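Local structure of transcriptional activator, putative (Pyrococcus furiosus, 1RTW) at residues 46-57 and 121-129; 132-140 and 151-159. The protein is of unknown function, a putative transcriptional activator with the all-helical architecture of the TENA/THI-4/PQQC family. One frame throughout, in Å; residues are numbered along the deposited sequence.

Interaction 1: 46-57 and 121-129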
loop_
_atom_site.group_PDB
_atom_site.type_symbol
_atom_site.label_atom_id
_atom_site.label_comp_id
_atom_site.label_asym_id
_atom_site.label_seq_id
_atom_site.Cartn_x
_atom_site.Cartn_y
_atom_site.Cartn_z
ATOM N N PHE B 46 -2.859 -14.213 -14.814
ATOM C CA PHE B 46 -2.487 -12.833 -15.079
ATOM C C PHE B 46 -3.701 -11.904 -15.014
ATOM O O PHE B 46 -3.632 -10.839 -14.425
ATOM C CB PHE B 46 -1.804 -12.700 -16.453
ATOM C CG PHE B 46 -1.396 -11.287 -16.789
ATOM C CD1 PHE B 46 -0.226 -10.743 -16.259
ATOM C CD2 PHE B 46 -2.223 -10.471 -17.551
ATOM C CE1 PHE B 46 0.103 -9.399 -16.478
ATOM C CE2 PHE B 46 -1.901 -9.118 -17.775
ATOM C CZ PHE B 46 -0.739 -8.584 -17.235
ATOM N N VAL B 47 -4.813 -12.321 -15.613
ATOM C CA VAL B 47 -6.026 -11.499 -15.642
ATOM C C VAL B 47 -6.530 -11.189 -14.238
ATOM O O VAL B 47 -6.876 -10.046 -13.934
ATOM C CB VAL B 47 -7.134 -12.172 -16.487
ATOM C CG1 VAL B 47 -8.450 -11.436 -16.325
ATOM C CG2 VAL B 47 -6.720 -12.214 -17.966
ATOM N N LYS B 48 -6.550 -12.209 -13.382
ATOM C CA LYS B 48 -6.999 -12.044 -12.005
ATOM C C LYS B 48 -6.179 -10.964 -11.310
ATOM O O LYS B 48 -6.723 -10.081 -10.647
ATOM C CB LYS B 48 -6.867 -13.358 -11.214
ATOM C CG LYS B 48 -7.975 -14.376 -11.474
ATOM C CD LYS B 48 -7.883 -15.592 -10.555
ATOM C CE LYS B 48 -6.621 -16.404 -10.822
ATOM N NZ LYS B 48 -6.556 -17.633 -9.980
ATOM N N ASN B 49 -4.867 -11.022 -11.495
ATOM C CA ASN B 49 -3.981 -10.067 -10.854
ATOM C C ASN B 49 -3.948 -8.728 -11.540
ATOM O O ASN B 49 -3.621 -7.720 -10.925
ATOM C CB ASN B 49 -2.596 -10.662 -10.721
ATOM C CG ASN B 49 -2.560 -11.753 -9.689
ATOM O OD1 ASN B 49 -2.731 -11.488 -8.497
ATOM N ND2 ASN B 49 -2.374 -12.991 -10.135
ATOM N N ALA B 50 -4.314 -8.720 -12.814
ATOM C CA ALA B 50 -4.358 -7.485 -13.573
ATOM C C ALA B 50 -5.543 -6.663 -13.023
ATOM O O ALA B 50 -5.521 -5.430 -13.008
ATOM C CB ALA B 50 -4.532 -7.798 -15.050
ATOM N N LEU B 51 -6.555 -7.369 -12.534
ATOM C CA LEU B 51 -7.730 -6.758 -11.937
ATOM C C LEU B 51 -7.311 -6.073 -10.627
ATOM O O LEU B 51 -7.724 -4.955 -10.348
ATOM C CB LEU B 51 -8.766 -7.844 -11.646
ATOM C CG LEU B 51 -10.099 -7.883 -12.394
ATOM C CD1 LEU B 51 -10.018 -7.202 -13.717
ATOM C CD2 LEU B 51 -10.526 -9.330 -12.540
ATOM N N ARG B 52 -6.512 -6.776 -9.829
ATOM C CA ARG B 52 -5.996 -6.263 -8.563
ATOM C C ARG B 52 -5.123 -5.038 -8.831
ATOM O O ARG B 52 -5.134 -4.076 -8.070
ATOM C CB ARG B 52 -5.153 -7.339 -7.863
ATOM C CG ARG B 52 -5.937 -8.527 -7.362
ATOM C CD ARG B 52 -5.130 -9.366 -6.390
ATOM N NE ARG B 52 -5.957 -10.386 -5.746
ATOM C CZ ARG B 52 -6.040 -11.645 -6.164
ATOM N NH1 ARG B 52 -5.340 -12.031 -7.221
ATOM N NH2 ARG B 52 -6.820 -12.523 -5.539
ATOM N N PHE B 53 -4.362 -5.097 -9.917
ATOM C CA PHE B 53 -3.471 -4.013 -10.330
ATOM C C PHE B 53 -4.286 -2.753 -10.632
ATOM O O PHE B 53 -3.915 -1.647 -10.249
ATOM C CB PHE B 53 -2.691 -4.461 -11.570
ATOM C CG PHE B 53 -2.112 -3.341 -12.373
ATOM C CD1 PHE B 53 -0.930 -2.721 -11.973
ATOM C CD2 PHE B 53 -2.715 -2.939 -13.564
ATOM C CE1 PHE B 53 -0.350 -1.725 -12.741
ATOM C CE2 PHE B 53 -2.139 -1.937 -14.344
ATOM C CZ PHE B 53 -0.946 -1.327 -13.928
HETATM N N MSE B 54 -5.397 -2.942 -11.336
HETATM C CA MSE B 54 -6.293 -1.855 -11.687
HETATM C C MSE B 54 -6.989 -1.288 -10.458
HETATM O O MSE B 54 -7.297 -0.100 -10.405
HETATM C CB MSE B 54 -7.351 -2.348 -12.674
HETATM C CG MSE B 54 -6.820 -2.772 -14.021
HETATM SE SE MSE B 54 -8.189 -3.657 -15.044
HETATM C CE MSE B 54 -9.194 -2.080 -15.532
ATOM N N ALA B 55 -7.263 -2.144 -9.481
ATOM C CA ALA B 55 -7.929 -1.710 -8.269
ATOM C C ALA B 55 -6.951 -0.852 -7.447
ATOM O O ALA B 55 -7.328 0.123 -6.818
ATOM C CB ALA B 55 -8.418 -2.919 -7.493
ATOM N N LEU B 56 -5.676 -1.207 -7.483
ATOM C CA LEU B 56 -4.670 -0.439 -6.780
ATOM C C LEU B 56 -4.570 0.951 -7.400
ATOM O O LEU B 56 -4.459 1.944 -6.682
ATOM C CB LEU B 56 -3.342 -1.158 -6.849
ATOM C CG LEU B 56 -3.294 -2.314 -5.859
ATOM C CD1 LEU B 56 -2.025 -3.101 -6.062
ATOM C CD2 LEU B 56 -3.359 -1.779 -4.448
ATOM N N LEU B 57 -4.654 1.019 -8.730
ATOM C CA LEU B 57 -4.598 2.287 -9.437
ATOM C C LEU B 57 -5.840 3.108 -9.097
ATOM O O LEU B 57 -5.745 4.305 -8.830
ATOM C CB LEU B 57 -4.531 2.067 -10.948
ATOM C CG LEU B 57 -3.222 1.533 -11.513
ATOM C CD1 LEU B 57 -3.353 1.323 -13.018
ATOM C CD2 LEU B 57 -2.091 2.501 -11.204
ATOM N N GLY B 121 1.831 3.861 -13.102
ATOM C CA GLY B 121 0.814 2.837 -13.032
ATOM C C GLY B 121 -0.111 2.870 -14.232
ATOM O O GLY B 121 -0.350 1.843 -14.870
ATOM N N PHE B 122 -0.622 4.054 -14.547
ATOM C CA PHE B 122 -1.524 4.209 -15.677
ATOM C C PHE B 122 -0.795 3.912 -16.985
ATOM O O PHE B 122 -1.388 3.378 -17.918
ATOM C CB PHE B 122 -2.154 5.606 -15.692
ATOM C CG PHE B 122 -3.511 5.639 -16.340
ATOM C CD1 PHE B 122 -4.638 5.266 -15.626
ATOM C CD2 PHE B 122 -3.657 5.980 -17.677
ATOM C CE1 PHE B 122 -5.888 5.225 -16.234
ATOM C CE2 PHE B 122 -4.905 5.944 -18.291
ATOM C CZ PHE B 122 -6.023 5.562 -17.568
ATOM N N THR B 123 0.496 4.236 -17.044
ATOM C CA THR B 123 1.286 3.954 -18.235
ATOM C C THR B 123 1.365 2.435 -18.403
ATOM O O THR B 123 1.227 1.918 -19.520
ATOM C CB THR B 123 2.717 4.574 -18.139
ATOM O OG1 THR B 123 2.615 5.999 -18.153
ATOM C CG2 THR B 123 3.580 4.159 -19.306
ATOM N N ALA B 124 1.546 1.715 -17.294
ATOM C CA ALA B 124 1.619 0.250 -17.353
ATOM C C ALA B 124 0.286 -0.329 -17.838
ATOM O O ALA B 124 0.263 -1.294 -18.612
ATOM C CB ALA B 124 1.978 -0.332 -15.991
ATOM N N LEU B 125 -0.816 0.281 -17.396
ATOM C CA LEU B 125 -2.140 -0.162 -17.792
ATOM C C LEU B 125 -2.291 -0.037 -19.307
ATOM O O LEU B 125 -2.645 -1.001 -19.980
ATOM C CB LEU B 125 -3.224 0.657 -17.091
ATOM C CG LEU B 125 -4.656 0.346 -17.557
ATOM C CD1 LEU B 125 -5.031 -1.075 -17.156
ATOM C CD2 LEU B 125 -5.608 1.323 -16.943
ATOM N N TYR B 126 -1.990 1.149 -19.833
ATOM C CA TYR B 126 -2.083 1.409 -21.267
ATOM C C TYR B 126 -1.312 0.375 -22.063
ATOM O O TYR B 126 -1.850 -0.243 -22.978
ATOM C CB TYR B 126 -1.529 2.803 -21.611
ATOM C CG TYR B 126 -1.511 3.090 -23.101
ATOM C CD1 TYR B 126 -2.673 2.980 -23.861
ATOM C CD2 TYR B 126 -0.328 3.435 -23.752
ATOM C CE1 TYR B 126 -2.662 3.204 -25.227
ATOM C CE2 TYR B 126 -0.302 3.669 -25.127
ATOM C CZ TYR B 126 -1.476 3.548 -25.859
ATOM O OH TYR B 126 -1.477 3.756 -27.222
ATOM N N CYS B 127 -0.043 0.217 -21.713
ATOM C CA CYS B 127 0.838 -0.729 -22.376
ATOM C C CYS B 127 0.241 -2.138 -22.452
ATOM O O CYS B 127 0.148 -2.718 -23.526
ATOM C CB CYS B 127 2.187 -0.746 -21.657
ATOM S SG CYS B 127 3.438 -1.784 -22.413
ATOM N N GLU B 128 -0.176 -2.673 -21.310
ATOM C CA GLU B 128 -0.779 -4.006 -21.232
ATOM C C GLU B 128 -2.037 -4.177 -22.098
ATOM O O GLU B 128 -2.247 -5.228 -22.705
ATOM C CB GLU B 128 -1.131 -4.315 -19.770
ATOM C CG GLU B 128 -2.352 -5.243 -19.579
ATOM C CD GLU B 128 -3.216 -4.870 -18.380
ATOM O OE1 GLU B 128 -2.999 -3.816 -17.759
ATOM O OE2 GLU B 128 -4.125 -5.637 -18.034
ATOM N N GLU B 129 -2.910 -3.175 -22.087
ATOM C CA GLU B 129 -4.145 -3.257 -22.866
ATOM C C GLU B 129 -3.887 -3.045 -24.344
ATOM O O GLU B 129 -4.406 -3.773 -25.177
ATOM C CB GLU B 129 -5.190 -2.250 -22.356
ATOM C CG GLU B 129 -5.490 -2.331 -20.853
ATOM C CD GLU B 129 -6.099 -3.662 -20.422
ATOM O OE1 GLU B 129 -5.640 -4.701 -20.902
ATOM O OE2 GLU B 129 -7.011 -3.687 -19.573
#
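The ring of Phe53 drops as a knob into a hole formed by Gly121, Ala124, Leu125 and Glu128; the two helical segments run roughly antiparallel, at 145°. With CG anti to the backbone N (chi1 160°), the ring reaches across to helix 118-142, where CZ of Phe53 meets CB of Ala124 at 3.7 Å and CE2 meets CB of Leu125 at 3.9 Å. Two further contacts extend the packing: the side chains of Met54, a selenomethionine, and Leu125 cross at about a right angle, CG of Met54 4.0 Å from CD1 of Leu125, and both methyls of Leu57 rest against the Gly121 backbone, CD1 nearer the carbonyl O. CD2 of Leu57 lies 3.4 Å from CA of Gly121, where there is no side chain to keep it off.

Two backbone groups of helix 118-142 also meet the ring. CZ of Phe53 is 3.4 Å from the carbonyl O of Gly121, which already accepts the helical bond from Leu125 N, while Leu125 N itself lies at the ring edge.

Toward Phe46, the Glu128 carboxylate meets apolar groups. OE2 comes 3.7 Å from CB of Ala50, and the carboxylate plane stands 87° to the Phe46 ring. A phosphate ion, probably from the crystallisation liquor, lies beside Glu128 and Glu129. No hydrogen bond joins the segments, and Glu128 OE1 is buried without a partner in the model: the contact holds by apolar fit.

Interaction 2: 132-140 and 151-159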
loop_
_atom_site.group_PDB
_atom_site.type_symbol
_atom_site.label_atom_id
_atom_site.label_comp_id
_atom_site.label_asym_id
_atom_site.label_seq_id
_atom_site.Cartn_x
_atom_site.Cartn_y
_atom_site.Cartn_z
ATOM N N TYR B 132 -2.250 -6.127 -26.030
ATOM C CA TYR B 132 -3.173 -7.208 -26.355
ATOM C C TYR B 132 -4.124 -6.854 -27.483
ATOM O O TYR B 132 -4.506 -7.721 -28.280
ATOM C CB TYR B 132 -3.938 -7.662 -25.114
ATOM C CG TYR B 132 -3.526 -9.033 -24.649
ATOM C CD1 TYR B 132 -4.463 -9.929 -24.149
ATOM C CD2 TYR B 132 -2.197 -9.452 -24.746
ATOM C CE1 TYR B 132 -4.088 -11.223 -23.759
ATOM C CE2 TYR B 132 -1.814 -10.741 -24.363
ATOM C CZ TYR B 132 -2.761 -11.622 -23.868
ATOM O OH TYR B 132 -2.373 -12.892 -23.480
ATOM N N TYR B 133 -4.483 -5.576 -27.564
ATOM C CA TYR B 133 -5.372 -5.110 -28.617
ATOM C C TYR B 133 -4.688 -5.328 -29.965
ATOM O O TYR B 133 -5.284 -5.889 -30.881
ATOM C CB TYR B 133 -5.719 -3.634 -28.416
ATOM C CG TYR B 133 -6.623 -3.051 -29.486
ATOM C CD1 TYR B 133 -7.782 -3.709 -29.888
ATOM C CD2 TYR B 133 -6.305 -1.842 -30.101
ATOM C CE1 TYR B 133 -8.605 -3.176 -30.882
ATOM C CE2 TYR B 133 -7.114 -1.296 -31.094
ATOM C CZ TYR B 133 -8.264 -1.962 -31.482
ATOM O OH TYR B 133 -9.074 -1.404 -32.454
ATOM N N GLU B 134 -3.422 -4.940 -30.056
ATOM C CA GLU B 134 -2.658 -5.103 -31.291
ATOM C C GLU B 134 -2.414 -6.563 -31.677
ATOM O O GLU B 134 -2.632 -6.947 -32.830
ATOM C CB GLU B 134 -1.323 -4.358 -31.195
ATOM C CG GLU B 134 -1.461 -2.842 -31.156
ATOM C CD GLU B 134 -2.161 -2.277 -32.378
ATOM O OE1 GLU B 134 -1.920 -2.779 -33.496
ATOM O OE2 GLU B 134 -2.956 -1.328 -32.224
ATOM N N ALA B 135 -1.997 -7.379 -30.708
ATOM C CA ALA B 135 -1.711 -8.794 -30.949
ATOM C C ALA B 135 -2.914 -9.563 -31.460
ATOM O O ALA B 135 -2.830 -10.272 -32.460
ATOM C CB ALA B 135 -1.178 -9.444 -29.688
ATOM N N TRP B 136 -4.037 -9.415 -30.770
ATOM C CA TRP B 136 -5.251 -10.103 -31.156
ATOM C C TRP B 136 -5.867 -9.493 -32.412
ATOM O O TRP B 136 -6.597 -10.162 -33.139
ATOM C CB TRP B 136 -6.223 -10.152 -29.979
ATOM C CG TRP B 136 -5.666 -11.008 -28.883
ATOM C CD1 TRP B 136 -5.029 -10.583 -27.747
ATOM C CD2 TRP B 136 -5.596 -12.438 -28.867
ATOM N NE1 TRP B 136 -4.563 -11.655 -27.036
ATOM C CE2 TRP B 136 -4.895 -12.801 -27.694
ATOM C CE3 TRP B 136 -6.056 -13.439 -29.726
ATOM C CZ2 TRP B 136 -4.637 -14.137 -27.369
ATOM C CZ3 TRP B 136 -5.795 -14.765 -29.399
ATOM C CH2 TRP B 136 -5.098 -15.099 -28.227
ATOM N N LYS B 137 -5.530 -8.239 -32.691
ATOM C CA LYS B 137 -6.028 -7.578 -33.892
ATOM C C LYS B 137 -5.266 -8.213 -35.058
ATOM O O LYS B 137 -5.849 -8.518 -36.100
ATOM C CB LYS B 137 -5.767 -6.071 -33.829
ATOM C CG LYS B 137 -6.670 -5.247 -34.730
ATOM C CD LYS B 137 -6.654 -3.770 -34.356
ATOM C CE LYS B 137 -5.266 -3.157 -34.491
ATOM N NZ LYS B 137 -5.253 -1.718 -34.106
ATOM N N TRP B 138 -3.971 -8.454 -34.848
ATOM C CA TRP B 138 -3.139 -9.083 -35.860
ATOM C C TRP B 138 -3.708 -10.460 -36.172
ATOM O O TRP B 138 -3.815 -10.851 -37.333
ATOM C CB TRP B 138 -1.700 -9.240 -35.372
ATOM C CG TRP B 138 -0.772 -9.764 -36.448
ATOM C CD1 TRP B 138 -0.009 -9.022 -37.299
ATOM C CD2 TRP B 138 -0.555 -11.136 -36.810
ATOM N NE1 TRP B 138 0.664 -9.841 -38.174
ATOM C CE2 TRP B 138 0.346 -11.140 -37.897
ATOM C CE3 TRP B 138 -1.040 -12.356 -36.326
ATOM C CZ2 TRP B 138 0.781 -12.327 -38.506
ATOM C CZ3 TRP B 138 -0.608 -13.536 -36.934
ATOM C CH2 TRP B 138 0.293 -13.509 -38.017
ATOM N N VAL B 139 -4.060 -11.195 -35.123
ATOM C CA VAL B 139 -4.621 -12.525 -35.284
ATOM C C VAL B 139 -5.924 -12.503 -36.084
ATOM O O VAL B 139 -6.102 -13.308 -36.994
ATOM C CB VAL B 139 -4.836 -13.211 -33.922
ATOM C CG1 VAL B 139 -5.597 -14.506 -34.100
ATOM C CG2 VAL B 139 -3.494 -13.500 -33.273
ATOM N N ARG B 140 -6.819 -11.569 -35.772
ATOM C CA ARG B 140 -8.090 -11.478 -36.487
ATOM C C ARG B 140 -7.869 -11.179 -37.969
ATOM O O ARG B 140 -8.599 -11.677 -38.829
ATOM C CB ARG B 140 -8.982 -10.387 -35.888
ATOM C CG ARG B 140 -10.338 -10.262 -36.586
ATOM C CD ARG B 140 -11.106 -9.023 -36.138
ATOM N NE ARG B 140 -10.345 -7.792 -36.362
ATOM C CZ ARG B 140 -10.637 -6.615 -35.814
ATOM N NH1 ARG B 140 -11.681 -6.493 -35.003
ATOM N NH2 ARG B 140 -9.880 -5.555 -36.069
ATOM N N GLU B 151 -13.599 -16.843 -29.506
ATOM C CA GLU B 151 -14.080 -16.008 -28.401
ATOM C C GLU B 151 -13.008 -15.012 -27.955
ATOM O O GLU B 151 -13.270 -13.811 -27.858
ATOM C CB GLU B 151 -14.500 -16.869 -27.203
ATOM C CG GLU B 151 -15.427 -18.031 -27.540
ATOM C CD GLU B 151 -14.734 -19.383 -27.434
ATOM O OE1 GLU B 151 -13.741 -19.611 -28.168
ATOM O OE2 GLU B 151 -15.187 -20.215 -26.611
ATOM N N PHE B 152 -11.803 -15.525 -27.703
ATOM C CA PHE B 152 -10.666 -14.705 -27.273
ATOM C C PHE B 152 -10.198 -13.734 -28.345
ATOM O O PHE B 152 -9.884 -12.580 -28.048
ATOM C CB PHE B 152 -9.493 -15.590 -26.857
ATOM C CG PHE B 152 -9.809 -16.490 -25.715
ATOM C CD1 PHE B 152 -9.542 -16.096 -24.418
ATOM C CD2 PHE B 152 -10.415 -17.716 -25.934
ATOM C CE1 PHE B 152 -9.878 -16.906 -23.351
ATOM C CE2 PHE B 152 -10.756 -18.536 -24.879
ATOM C CZ PHE B 152 -10.489 -18.133 -23.580
ATOM N N ILE B 153 -10.146 -14.208 -29.587
ATOM C CA ILE B 153 -9.719 -13.383 -30.699
ATOM C C ILE B 153 -10.653 -12.188 -30.847
ATOM O O ILE B 153 -10.198 -11.060 -31.014
ATOM C CB ILE B 153 -9.711 -14.175 -32.011
ATOM C CG1 ILE B 153 -8.827 -15.404 -31.864
ATOM C CG2 ILE B 153 -9.169 -13.313 -33.141
ATOM C CD1 ILE B 153 -8.891 -16.329 -33.043
ATOM N N ASN B 154 -11.956 -12.451 -30.765
ATOM C CA ASN B 154 -12.969 -11.411 -30.889
ATOM C C ASN B 154 -12.967 -10.420 -29.739
ATOM O O ASN B 154 -13.040 -9.220 -29.968
ATOM C CB ASN B 154 -14.374 -12.018 -31.014
ATOM C CG ASN B 154 -14.629 -12.646 -32.380
ATOM O OD1 ASN B 154 -14.006 -12.270 -33.385
ATOM N ND2 ASN B 154 -15.551 -13.609 -32.422
ATOM N N HIS B 155 -12.891 -10.912 -28.505
ATOM C CA HIS B 155 -12.910 -10.015 -27.360
ATOM C C HIS B 155 -11.792 -8.969 -27.364
ATOM O O HIS B 155 -12.065 -7.778 -27.243
ATOM C CB HIS B 155 -12.898 -10.786 -26.032
ATOM C CG HIS B 155 -12.797 -9.891 -24.832
ATOM N ND1 HIS B 155 -11.654 -9.810 -24.065
ATOM C CD2 HIS B 155 -13.646 -8.962 -24.346
ATOM C CE1 HIS B 155 -11.805 -8.858 -23.164
ATOM N NE2 HIS B 155 -13.000 -8.325 -23.309
ATOM N N TRP B 156 -10.551 -9.401 -27.562
ATOM C CA TRP B 156 -9.440 -8.460 -27.549
ATOM C C TRP B 156 -9.235 -7.627 -28.812
ATOM O O TRP B 156 -8.508 -6.626 -28.787
ATOM C CB TRP B 156 -8.152 -9.160 -27.135
ATOM C CG TRP B 156 -8.124 -9.454 -25.677
ATOM C CD1 TRP B 156 -8.313 -8.564 -24.657
ATOM C CD2 TRP B 156 -7.879 -10.714 -25.066
ATOM N NE1 TRP B 156 -8.199 -9.196 -23.445
ATOM C CE2 TRP B 156 -7.937 -10.531 -23.670
ATOM C CE3 TRP B 156 -7.620 -11.998 -25.561
ATOM C CZ2 TRP B 156 -7.732 -11.563 -22.762
ATOM C CZ3 TRP B 156 -7.416 -13.026 -24.667
ATOM C CH2 TRP B 156 -7.480 -12.807 -23.279
ATOM N N SER B 157 -9.881 -8.033 -29.901
ATOM C CA SER B 157 -9.782 -7.311 -31.166
ATOM C C SER B 157 -11.062 -6.528 -31.468
ATOM O O SER B 157 -11.102 -5.741 -32.414
ATOM C CB SER B 157 -9.492 -8.281 -32.317
ATOM O OG SER B 157 -10.599 -9.136 -32.562
ATOM N N SER B 158 -12.092 -6.726 -30.648
ATOM C CA SER B 158 -13.379 -6.052 -30.846
ATOM C C SER B 158 -13.305 -4.527 -30.805
ATOM O O SER B 158 -12.378 -3.948 -30.239
ATOM C CB SER B 158 -14.406 -6.534 -29.816
ATOM O OG SER B 158 -14.129 -6.023 -28.520
ATOM N N GLN B 159 -14.306 -3.892 -31.407
ATOM C CA GLN B 159 -14.403 -2.435 -31.444
ATOM C C GLN B 159 -14.560 -1.923 -30.015
ATOM O O GLN B 159 -14.025 -0.877 -29.660
ATOM C CB GLN B 159 -15.609 -2.005 -32.290
ATOM C CG GLN B 159 -15.756 -0.493 -32.495
ATOM C CD GLN B 159 -14.667 0.110 -33.372
ATOM O OE1 GLN B 159 -13.799 -0.596 -33.893
ATOM N NE2 GLN B 159 -14.713 1.425 -33.544
#
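Trp136 and Trp156 lie side by side between helices 118-142 and 150-157, pointing the same way, with CE3 of Trp156 over one face of the Trp136 indole, 3.4 Å from NE1 of Trp136. Their planes are 32° apart. Tyr132 completes the aromatic cluster: its edge is turned to the Trp156 face in a T-shaped pair, planes at 76°, and CD1 of Tyr132 stands 3.6 Å from CE2 of Trp156. Trp136 is also a knob among Phe152, Ile153, Trp156 and Ser157; its side chain and that of Ile153 cross at about a right angle, CZ3 of Trp136 4.0 Å from CG1 of Ile153, and the same isoleucine packs CG2 against CG1 of Val139.

Close backbone approach accompanies this packing. The CA-H of Tyr133 points almost straight at the carbonyl O of Trp156 (3.5 Å from CA to O, 170° at the hydrogen), and CD1 of Tyr133 meets that oxygen with the ring edge. CB of Ser157 packs against the Trp136 carbonyl. The chain of Arg140, bent at chi3, lays one guanidinium face over this CB; its NH1 comes 2.8 Å from Ser157 O, at too poor an angle for a hydrogen bond.

Behind these groups, Ser157 OG bonds back to the carbonyl O of Ile153. Ser158 OG bonds to His155 O and caps Phe161 N, as the N-cap of helix 159-176. Glu79 accepts a hydrogen bond from Trp156 NE1, and Tyr132 OH is bonded to Trp39. Short helix 150-157 is thus packed by an aromatic cluster against helix 118-142 in the TENA/THI-4/PQQC helical fold, with a phosphate ion beside Trp156.

Interaction 1 comes first along the chain, and helix 118-142 serves both: residues 121-129 face helix 33-60, and residues 132-140 face the short helix 150-157. The centres of the two contacts are about 18 Å apart, and although their segments are neighbours in sequence the two do not otherwise meet. Interaction 1 lies about 8 Å from the centre of the chain and interaction 2 about 11 Å. Helix 33-60 also links the two regions, because its Trp39 and Asp43 pack on Trp156. One long helix therefore joins successive parts of this all-helical fold, and side chains of both contacts come near a phosphate ion, probably from the crystallisation liquor, which may mark a pocket.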